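Local structure of transferrin binding protein B (Actinobacillus suis, 3PQU) at residues 161-175 / 323-337. The protein probably serves as the surface lipoprotein of the outer-membrane transferrin receptor, binding host transferrin for iron acquisition. Residues are numbered along the deposited sequence; the frame is centred on the assembly and turned at random.
Sequences SKELPKGNKVTYKGT and AAKSENGETTTERII
Lys162 and Glu163 meet Arg335 where two short antiparallel strands, 163-165 and 333-335, join the N-lobe to the sheet of the C-lobe handle. Elsewhere in the same segments, strands 170-175 and 323-326 pair antiparallel in the N-lobe beta barrel.

The aliphatic part of Lys162 runs alongside Arg335, its CB lying 3.7 Å above one face of the guanidinium, while Lys162 NZ turns off to Leu352 O. Lys162 O accepts from two amides, 2.8 Å from Ile336 N and 3.3 Å from Ile337 N. Glu163 shares a sheet face with Arg335, and its carboxylate oxygens take different partners: OE1 forms a salt bridge with Arg335 NH1 at 3.1 Å in the guanidinium plane, the two planar groups standing 85° apart, whereas OE2 accepts from Thr333 OG1 from above the carboxylate plane. A second salt bridge, to Asp338, uses Arg335 NE, so two acidic residues would restrict the rotation of the guanidinium.

On the face of Leu164 and Glu334, Leu164 CG meets CD1 of Ile336, a loop residue whose chain end swings in (3.9 Å). Lys166 folds at chi2 (-79°) and chi3 (-64°), which carries NZ above the Glu334 carboxylate plane to a salt bridge with OE1 (3.1 Å); Glu334 OE2 accepts from Thr428 N. In the barrel, Tyr172 OH hydrogen-bonds Ala304 O, and Ser326 CB sits over one face of the Tyr172 ring, 3.8 Å from the centroid.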
ATOM      1  N   SER A 161       2.202  -5.512   1.995  1.00 21.10           N
ATOM      2  CA  SER A 161       2.971  -6.571   2.644  1.00 19.99           C
ATOM      3  C   SER A 161       4.169  -6.069   3.450  1.00 20.04           C
ATOM      4  O   SER A 161       4.925  -5.204   3.003  1.00 21.51           O
ATOM      5  CB  SER A 161       3.390  -7.594   1.597  1.00 22.98           C
ATOM      6  OG  SER A 161       2.254  -7.988   0.837  1.00 22.72           O
ATOM      7  N   LYS A 162       4.340  -6.612   4.648  1.00 20.19           N
ATOM      8  CA  LYS A 162       5.491  -6.253   5.467  1.00 23.04           C
ATOM      9  C   LYS A 162       6.593  -7.316   5.457  1.00 30.96           C
ATOM     10  O   LYS A 162       7.694  -7.080   5.960  1.00 30.95           O
ATOM     11  CB  LYS A 162       5.040  -5.945   6.899  1.00 20.46           C
ATOM     12  CG  LYS A 162       4.107  -4.733   7.003  1.00 29.05           C
ATOM     13  CD  LYS A 162       4.062  -4.197   8.425  1.00 36.75           C
ATOM     14  CE  LYS A 162       3.406  -2.816   8.484  1.00 37.91           C
ATOM     15  NZ  LYS A 162       1.936  -2.885   8.441  1.00 33.08           N
ATOM     16  N   GLU A 163       6.281  -8.479   4.892  1.00 19.55           N
ATOM     17  CA  GLU A 163       7.232  -9.570   4.753  1.00 25.70           C
ATOM     18  C   GLU A 163       7.142 -10.127   3.343  1.00 25.26           C
ATOM     19  O   GLU A 163       6.050 -10.216   2.794  1.00 30.45           O
ATOM     20  CB  GLU A 163       6.914 -10.683   5.760  1.00 24.38           C
ATOM     21  CG  GLU A 163       6.887 -10.211   7.193  1.00 55.22           C
ATOM     22  CD  GLU A 163       7.354 -11.278   8.162  1.00 76.03           C
ATOM     23  OE1 GLU A 163       6.893 -11.271   9.322  1.00 77.42           O
ATOM     24  OE2 GLU A 163       8.185 -12.121   7.760  1.00 86.35           O
ATOM     25  N   LEU A 164       8.280 -10.502   2.760  1.00 24.67           N
ATOM     26  CA  LEU A 164       8.283 -11.031   1.394  1.00 34.97           C
ATOM     27  C   LEU A 164       8.860 -12.444   1.387  1.00 30.49           C
ATOM     28  O   LEU A 164       9.721 -12.762   2.191  1.00 27.56           O
ATOM     29  CB  LEU A 164       9.071 -10.115   0.432  1.00 19.19           C
ATOM     30  CG  LEU A 164       8.616  -8.652   0.248  1.00 25.85           C
ATOM     31  CD1 LEU A 164       9.550  -7.867  -0.696  1.00 16.23           C
ATOM     32  CD2 LEU A 164       7.186  -8.580  -0.267  1.00 22.94           C
ATOM     33  N   PRO A 165       8.368 -13.301   0.482  1.00 29.50           N
ATOM     34  CA  PRO A 165       8.928 -14.650   0.397  1.00 33.15           C
ATOM     35  C   PRO A 165      10.382 -14.614  -0.059  1.00 31.24           C
ATOM     36  O   PRO A 165      10.803 -13.662  -0.710  1.00 31.11           O
ATOM     37  CB  PRO A 165       8.059 -15.330  -0.666  1.00 28.44           C
ATOM     38  CG  PRO A 165       6.780 -14.513  -0.723  1.00 24.43           C
ATOM     39  CD  PRO A 165       7.238 -13.106  -0.445  1.00 32.02           C
ATOM     40  N   LYS A 166      11.137 -15.640   0.311  1.00 29.08           N
ATOM     41  CA  LYS A 166      12.503 -15.829  -0.160  1.00 46.13           C
ATOM     42  C   LYS A 166      12.454 -16.720  -1.400  1.00 41.73           C
ATOM     43  O   LYS A 166      11.566 -17.564  -1.522  1.00 38.33           O
ATOM     44  CB  LYS A 166      13.331 -16.528   0.923  1.00 35.77           C
ATOM     45  CG  LYS A 166      13.351 -15.814   2.259  1.00 49.38           C
ATOM     46  CD  LYS A 166      14.314 -14.651   2.230  1.00 69.43           C
ATOM     47  CE  LYS A 166      15.740 -15.125   2.014  1.00 81.85           C
ATOM     48  NZ  LYS A 166      16.681 -13.985   1.830  1.00 90.64           N
ATOM     49  N   GLY A 167      13.405 -16.545  -2.314  1.00 36.59           N
ATOM     50  CA  GLY A 167      13.467 -17.389  -3.496  1.00 43.78           C
ATOM     51  C   GLY A 167      13.624 -16.655  -4.811  1.00 41.87           C
ATOM     52  O   GLY A 167      13.425 -15.441  -4.887  1.00 37.16           O
ATOM     53  N   ASN A 168      13.981 -17.403  -5.851  1.00 33.30           N
ATOM     54  CA  ASN A 168      14.237 -16.848  -7.181  1.00 30.61           C
ATOM     55  C   ASN A 168      13.032 -16.929  -8.108  1.00 29.73           C
ATOM     56  O   ASN A 168      13.036 -16.330  -9.186  1.00 29.50           O
ATOM     57  CB  ASN A 168      15.413 -17.569  -7.853  1.00 31.88           C
ATOM     58  CG  ASN A 168      16.753 -17.216  -7.229  1.00 55.25           C
ATOM     59  OD1 ASN A 168      17.561 -18.096  -6.927  1.00 54.11           O
ATOM     60  ND2 ASN A 168      16.995 -15.926  -7.032  1.00 49.74           N
ATOM     61  N   LYS A 169      12.013 -17.690  -7.719  1.00 23.96           N
ATOM     62  CA  LYS A 169      10.841 -17.787  -8.574  1.00 31.30           C
ATOM     63  C   LYS A 169       9.591 -18.171  -7.811  1.00 28.67           C
ATOM     64  O   LYS A 169       9.409 -19.326  -7.433  1.00 36.80           O
ATOM     65  CB  LYS A 169      11.090 -18.775  -9.716  1.00 39.45           C
ATOM     66  CG  LYS A 169       9.938 -18.886 -10.709  1.00 36.94           C
ATOM     67  CD  LYS A 169      10.258 -19.890 -11.812  1.00 50.11           C
ATOM     68  CE  LYS A 169       9.187 -19.891 -12.894  1.00 70.23           C
ATOM     69  NZ  LYS A 169       9.589 -20.702 -14.078  1.00 76.29           N
ATOM     70  N   VAL A 170       8.730 -17.190  -7.578  1.00 20.96           N
ATOM     71  CA  VAL A 170       7.416 -17.453  -7.002  1.00 28.54           C
ATOM     72  C   VAL A 170       6.369 -17.052  -8.034  1.00 26.77           C
ATOM     73  O   VAL A 170       6.383 -15.917  -8.524  1.00 20.80           O
ATOM     74  CB  VAL A 170       7.192 -16.663  -5.700  1.00 25.86           C
ATOM     75  CG1 VAL A 170       5.793 -16.949  -5.134  1.00 23.66           C
ATOM     76  CG2 VAL A 170       8.281 -17.006  -4.670  1.00 33.78           C
ATOM     77  N   THR A 171       5.474 -17.979  -8.365  1.00 20.76           N
ATOM     78  CA  THR A 171       4.460 -17.757  -9.400  1.00 28.19           C
ATOM     79  C   THR A 171       3.150 -17.260  -8.804  1.00 25.69           C
ATOM     80  O   THR A 171       2.690 -17.803  -7.801  1.00 21.49           O
ATOM     81  CB  THR A 171       4.183 -19.048 -10.208  1.00 33.60           C
ATOM     82  OG1 THR A 171       5.342 -19.367 -10.970  1.00 34.27           O
ATOM     83  CG2 THR A 171       3.002 -18.847 -11.179  1.00 33.65           C
ATOM     84  N   TYR A 172       2.579 -16.214  -9.406  1.00 20.24           N
ATOM     85  CA  TYR A 172       1.258 -15.692  -9.043  1.00 19.47           C
ATOM     86  C   TYR A 172       0.385 -15.823 -10.268  1.00 26.58           C
ATOM     87  O   TYR A 172       0.858 -15.571 -11.380  1.00 18.45           O
ATOM     88  CB  TYR A 172       1.306 -14.196  -8.672  1.00 16.65           C
ATOM     89  CG  TYR A 172       2.050 -13.889  -7.389  1.00 22.85           C
ATOM     90  CD1 TYR A 172       1.373 -13.513  -6.235  1.00 17.78           C
ATOM     91  CD2 TYR A 172       3.428 -13.996  -7.329  1.00 20.98           C
ATOM     92  CE1 TYR A 172       2.066 -13.241  -5.053  1.00 20.07           C
ATOM     93  CE2 TYR A 172       4.123 -13.730  -6.159  1.00 20.52           C
ATOM     94  CZ  TYR A 172       3.447 -13.359  -5.031  1.00 21.94           C
ATOM     95  OH  TYR A 172       4.169 -13.113  -3.882  1.00 26.53           O
ATOM     96  N   LYS A 173      -0.879 -16.193 -10.073  1.00 21.65           N
ATOM     97  CA  LYS A 173      -1.831 -16.287 -11.180  1.00 16.41           C
ATOM     98  C   LYS A 173      -3.103 -15.512 -10.877  1.00 20.09           C
ATOM     99  O   LYS A 173      -3.552 -15.468  -9.728  1.00 21.42           O
ATOM    100  CB  LYS A 173      -2.185 -17.747 -11.462  1.00 22.22           C
ATOM    101  CG  LYS A 173      -1.024 -18.617 -11.903  1.00 30.44           C
ATOM    102  CD  LYS A 173      -1.500 -20.048 -12.191  1.00 33.70           C
ATOM    103  CE  LYS A 173      -0.514 -20.777 -13.091  1.00 58.33           C
ATOM    104  NZ  LYS A 173      -0.989 -22.158 -13.413  1.00 81.68           N
ATOM    105  N   GLY A 174      -3.695 -14.916 -11.908  1.00 19.06           N
ATOM    106  CA  GLY A 174      -4.889 -14.102 -11.723  1.00 15.31           C
ATOM    107  C   GLY A 174      -5.482 -13.560 -13.021  1.00 21.04           C
ATOM    108  O   GLY A 174      -5.527 -14.234 -14.047  1.00 13.69           O
ATOM    109  N   THR A 175      -5.925 -12.315 -12.977  1.00 12.63           N
ATOM    110  CA  THR A 175      -6.606 -11.719 -14.111  1.00 11.36           C
ATOM    111  C   THR A 175      -5.970 -10.384 -14.471  1.00 11.77           C
ATOM    112  O   THR A 175      -5.041  -9.920 -13.806  1.00 15.35           O
ATOM    113  CB  THR A 175      -8.090 -11.432 -13.775  1.00 14.12           C
ATOM    114  OG1 THR A 175      -8.156 -10.563 -12.638  1.00 14.41           O
ATOM    115  CG2 THR A 175      -8.857 -12.734 -13.478  1.00 11.78           C
ATOM    116  N   ALA A 323      -4.359  -8.397 -11.129  1.00 14.85           N
ATOM    117  CA  ALA A 323      -4.364  -8.896  -9.763  1.00 15.40           C
ATOM    118  C   ALA A 323      -4.093 -10.382  -9.844  1.00 22.57           C
ATOM    119  O   ALA A 323      -4.565 -11.043 -10.756  1.00 14.97           O
ATOM    120  CB  ALA A 323      -5.719  -8.651  -9.088  1.00 14.76           C
ATOM    121  N   ALA A 324      -3.337 -10.909  -8.894  1.00 11.47           N
ATOM    122  CA  ALA A 324      -2.969 -12.319  -8.948  1.00 17.39           C
ATOM    123  C   ALA A 324      -2.579 -12.819  -7.550  1.00 18.75           C
ATOM    124  O   ALA A 324      -2.232 -12.025  -6.668  1.00 20.28           O
ATOM    125  CB  ALA A 324      -1.799 -12.503  -9.936  1.00 10.82           C
ATOM    126  N   LYS A 325      -2.642 -14.126  -7.342  1.00 17.28           N
ATOM    127  CA  LYS A 325      -2.235 -14.678  -6.060  1.00 26.56           C
ATOM    128  C   LYS A 325      -1.310 -15.855  -6.260  1.00 21.68           C
ATOM    129  O   LYS A 325      -1.334 -16.496  -7.301  1.00 22.89           O
ATOM    130  CB  LYS A 325      -3.437 -15.087  -5.213  1.00 29.90           C
ATOM    131  CG  LYS A 325      -4.207 -16.271  -5.707  1.00 36.36           C
ATOM    132  CD  LYS A 325      -5.187 -16.734  -4.637  1.00 34.88           C
ATOM    133  CE  LYS A 325      -6.191 -17.725  -5.220  1.00 32.93           C
ATOM    134  NZ  LYS A 325      -7.264 -18.134  -4.252  1.00 50.75           N
ATOM    135  N   SER A 326      -0.478 -16.122  -5.261  1.00 18.41           N
ATOM    136  CA  SER A 326       0.438 -17.231  -5.347  1.00 25.95           C
ATOM    137  C   SER A 326      -0.225 -18.398  -4.667  1.00 27.95           C
ATOM    138  O   SER A 326      -1.200 -18.227  -3.926  1.00 33.23           O
ATOM    139  CB  SER A 326       1.758 -16.907  -4.653  1.00 37.53           C
ATOM    140  OG  SER A 326       1.571 -16.747  -3.260  1.00 32.17           O
ATOM    141  N   GLU A 327       0.280 -19.586  -4.957  1.00 36.07           N
ATOM    142  CA  GLU A 327      -0.096 -20.738  -4.173  1.00 58.71           C
ATOM    143  C   GLU A 327       0.695 -20.570  -2.893  1.00 76.87           C
ATOM    144  O   GLU A 327       1.813 -20.065  -2.893  1.00 97.87           O
ATOM    145  CB  GLU A 327       0.175 -22.058  -4.895  1.00 39.62           C
ATOM    146  CG  GLU A 327       1.633 -22.385  -5.135  1.00 61.11           C
ATOM    147  CD  GLU A 327       1.803 -23.579  -6.070  1.00 53.52           C
ATOM    148  OE1 GLU A 327       0.837 -23.912  -6.792  1.00 53.59           O
ATOM    149  OE2 GLU A 327       2.899 -24.179  -6.087  1.00 51.54           O
ATOM    150  N   ASN A 328       0.084 -21.003  -1.809  1.00114.86           N
ATOM    151  CA  ASN A 328       0.258 -20.426  -0.481  1.00135.67           C
ATOM    152  C   ASN A 328       1.654 -20.394   0.145  1.00134.77           C
ATOM    153  O   ASN A 328       2.663 -20.228  -0.537  1.00127.35           O
ATOM    154  CB  ASN A 328      -0.732 -21.100   0.474  1.00148.22           C
ATOM    155  CG  ASN A 328      -0.460 -22.585   0.642  1.00151.93           C
ATOM    156  OD1 ASN A 328       0.693 -23.019   0.650  1.00157.50           O
ATOM    157  ND2 ASN A 328      -1.523 -23.370   0.786  1.00143.88           N
ATOM    158  N   GLY A 329       1.684 -20.534   1.468  1.00136.96           N
ATOM    159  CA  GLY A 329       2.919 -20.479   2.220  1.00129.78           C
ATOM    160  C   GLY A 329       2.693 -20.139   3.682  1.00121.83           C
ATOM    161  O   GLY A 329       2.065 -19.125   3.991  1.00121.71           O
ATOM    162  N   GLU A 330       3.209 -20.965   4.591  1.00113.69           N
ATOM    163  CA  GLU A 330       4.016 -22.146   4.269  1.00 94.83           C
ATOM    164  C   GLU A 330       5.203 -21.830   3.357  1.00 76.79           C
ATOM    165  O   GLU A 330       5.774 -22.711   2.709  1.00 71.89           O
ATOM    166  CB  GLU A 330       3.147 -23.277   3.714  1.00 94.76           C
ATOM    167  CG  GLU A 330       1.839 -23.491   4.484  1.00104.50           C
ATOM    168  CD  GLU A 330       2.029 -23.685   5.988  1.00107.80           C
ATOM    169  OE1 GLU A 330       1.049 -24.077   6.656  1.00114.53           O
ATOM    170  OE2 GLU A 330       3.140 -23.452   6.510  1.00104.69           O
ATOM    171  N   THR A 331       5.550 -20.548   3.320  1.00 68.17           N
ATOM    172  CA  THR A 331       6.739 -20.068   2.644  1.00 65.59           C
ATOM    173  C   THR A 331       7.573 -19.325   3.675  1.00 49.29           C
ATOM    174  O   THR A 331       7.037 -18.618   4.531  1.00 36.51           O
ATOM    175  CB  THR A 331       6.392 -19.102   1.487  1.00 73.86           C
ATOM    176  OG1 THR A 331       7.597 -18.646   0.857  1.00 76.76           O
ATOM    177  CG2 THR A 331       5.611 -17.898   2.005  1.00 64.01           C
ATOM    178  N   THR A 332       8.883 -19.503   3.608  1.00 48.64           N
ATOM    179  CA  THR A 332       9.794 -18.736   4.435  1.00 44.01           C
ATOM    180  C   THR A 332       9.807 -17.289   3.945  1.00 40.15           C
ATOM    181  O   THR A 332      10.002 -17.026   2.760  1.00 34.01           O
ATOM    182  CB  THR A 332      11.206 -19.330   4.365  1.00 50.75           C
ATOM    183  OG1 THR A 332      11.162 -20.678   4.838  1.00 58.78           O
ATOM    184  CG2 THR A 332      12.180 -18.526   5.212  1.00 45.62           C
ATOM    185  N   THR A 333       9.569 -16.349   4.854  1.00 27.62           N
ATOM    186  CA  THR A 333       9.570 -14.944   4.487  1.00 31.78           C
ATOM    187  C   THR A 333      10.632 -14.180   5.253  1.00 38.51           C
ATOM    188  O   THR A 333      11.132 -14.630   6.278  1.00 43.15           O
ATOM    189  CB  THR A 333       8.206 -14.300   4.732  1.00 34.50           C
ATOM    190  OG1 THR A 333       7.864 -14.411   6.116  1.00 43.39           O
ATOM    191  CG2 THR A 333       7.137 -15.000   3.899  1.00 39.55           C
ATOM    192  N   GLU A 334      10.980 -13.018   4.732  1.00 45.32           N
ATOM    193  CA  GLU A 334      11.895 -12.128   5.415  1.00 44.01           C
ATOM    194  C   GLU A 334      11.222 -10.766   5.563  1.00 42.78           C
ATOM    195  O   GLU A 334      10.702 -10.199   4.591  1.00 30.06           O
ATOM    196  CB  GLU A 334      13.204 -12.019   4.639  1.00 37.65           C
ATOM    197  CG  GLU A 334      14.166 -11.003   5.207  1.00 54.47           C
ATOM    198  CD  GLU A 334      15.553 -11.125   4.618  1.00 52.61           C
ATOM    199  OE1 GLU A 334      15.987 -12.259   4.320  1.00 57.28           O
ATOM    200  OE2 GLU A 334      16.218 -10.084   4.456  1.00 42.01           O
ATOM    201  N   ARG A 335      11.209 -10.251   6.785  1.00 19.65           N
ATOM    202  CA  ARG A 335      10.502  -9.009   7.069  1.00 29.85           C
ATOM    203  C   ARG A 335      11.213  -7.811   6.441  1.00 35.25           C
ATOM    204  O   ARG A 335      12.430  -7.708   6.535  1.00 35.81           O
ATOM    205  CB  ARG A 335      10.365  -8.817   8.576  1.00 32.08           C
ATOM    206  CG  ARG A 335       9.406  -7.724   8.938  1.00 31.15           C
ATOM    207  CD  ARG A 335       8.911  -7.864  10.371  1.00 35.38           C
ATOM    208  NE  ARG A 335       7.836  -6.905  10.618  1.00 41.83           N
ATOM    209  CZ  ARG A 335       6.541  -7.175  10.488  1.00 41.27           C
ATOM    210  NH1 ARG A 335       6.142  -8.394  10.136  1.00 36.71           N
ATOM    211  NH2 ARG A 335       5.642  -6.228  10.722  1.00 37.56           N
ATOM    212  N   ILE A 336      10.458  -6.925   5.786  1.00 21.62           N
ATOM    213  CA  ILE A 336      11.035  -5.720   5.186  1.00 23.88           C
ATOM    214  C   ILE A 336      10.651  -4.417   5.881  1.00 32.85           C
ATOM    215  O   ILE A 336      11.380  -3.429   5.807  1.00 31.89           O
ATOM    216  CB  ILE A 336      10.682  -5.568   3.696  1.00 23.20           C
ATOM    217  CG1 ILE A 336       9.166  -5.643   3.469  1.00 18.31           C
ATOM    218  CG2 ILE A 336      11.412  -6.602   2.867  1.00 27.65           C
ATOM    219  CD1 ILE A 336       8.753  -5.155   2.066  1.00 23.87           C
ATOM    220  N   ILE A 337       9.507  -4.420   6.552  1.00 29.18           N
ATOM    221  CA  ILE A 337       8.932  -3.195   7.097  1.00 27.43           C
ATOM    222  C   ILE A 337       8.367  -3.390   8.498  1.00 31.14           C
ATOM    223  O   ILE A 337       7.763  -4.416   8.798  1.00 31.53           O
ATOM    224  CB  ILE A 337       7.775  -2.688   6.192  1.00 26.13           C
ATOM    225  CG1 ILE A 337       8.292  -2.318   4.803  1.00 26.95           C
ATOM    226  CG2 ILE A 337       7.087  -1.488   6.818  1.00 21.72           C
ATOM    227  CD1 ILE A 337       7.150  -1.982   3.775  1.00 27.24           C
TER
HETATM  228  O   HOH W   1      10.751 -13.341   9.240  1.00 63.25           O
HETATM  229  O   HOH W   2       3.112 -19.944  -6.217  1.00 40.09           O
HETATM  230  O   HOH W   3       0.944 -20.349  -8.197  1.00 49.75           O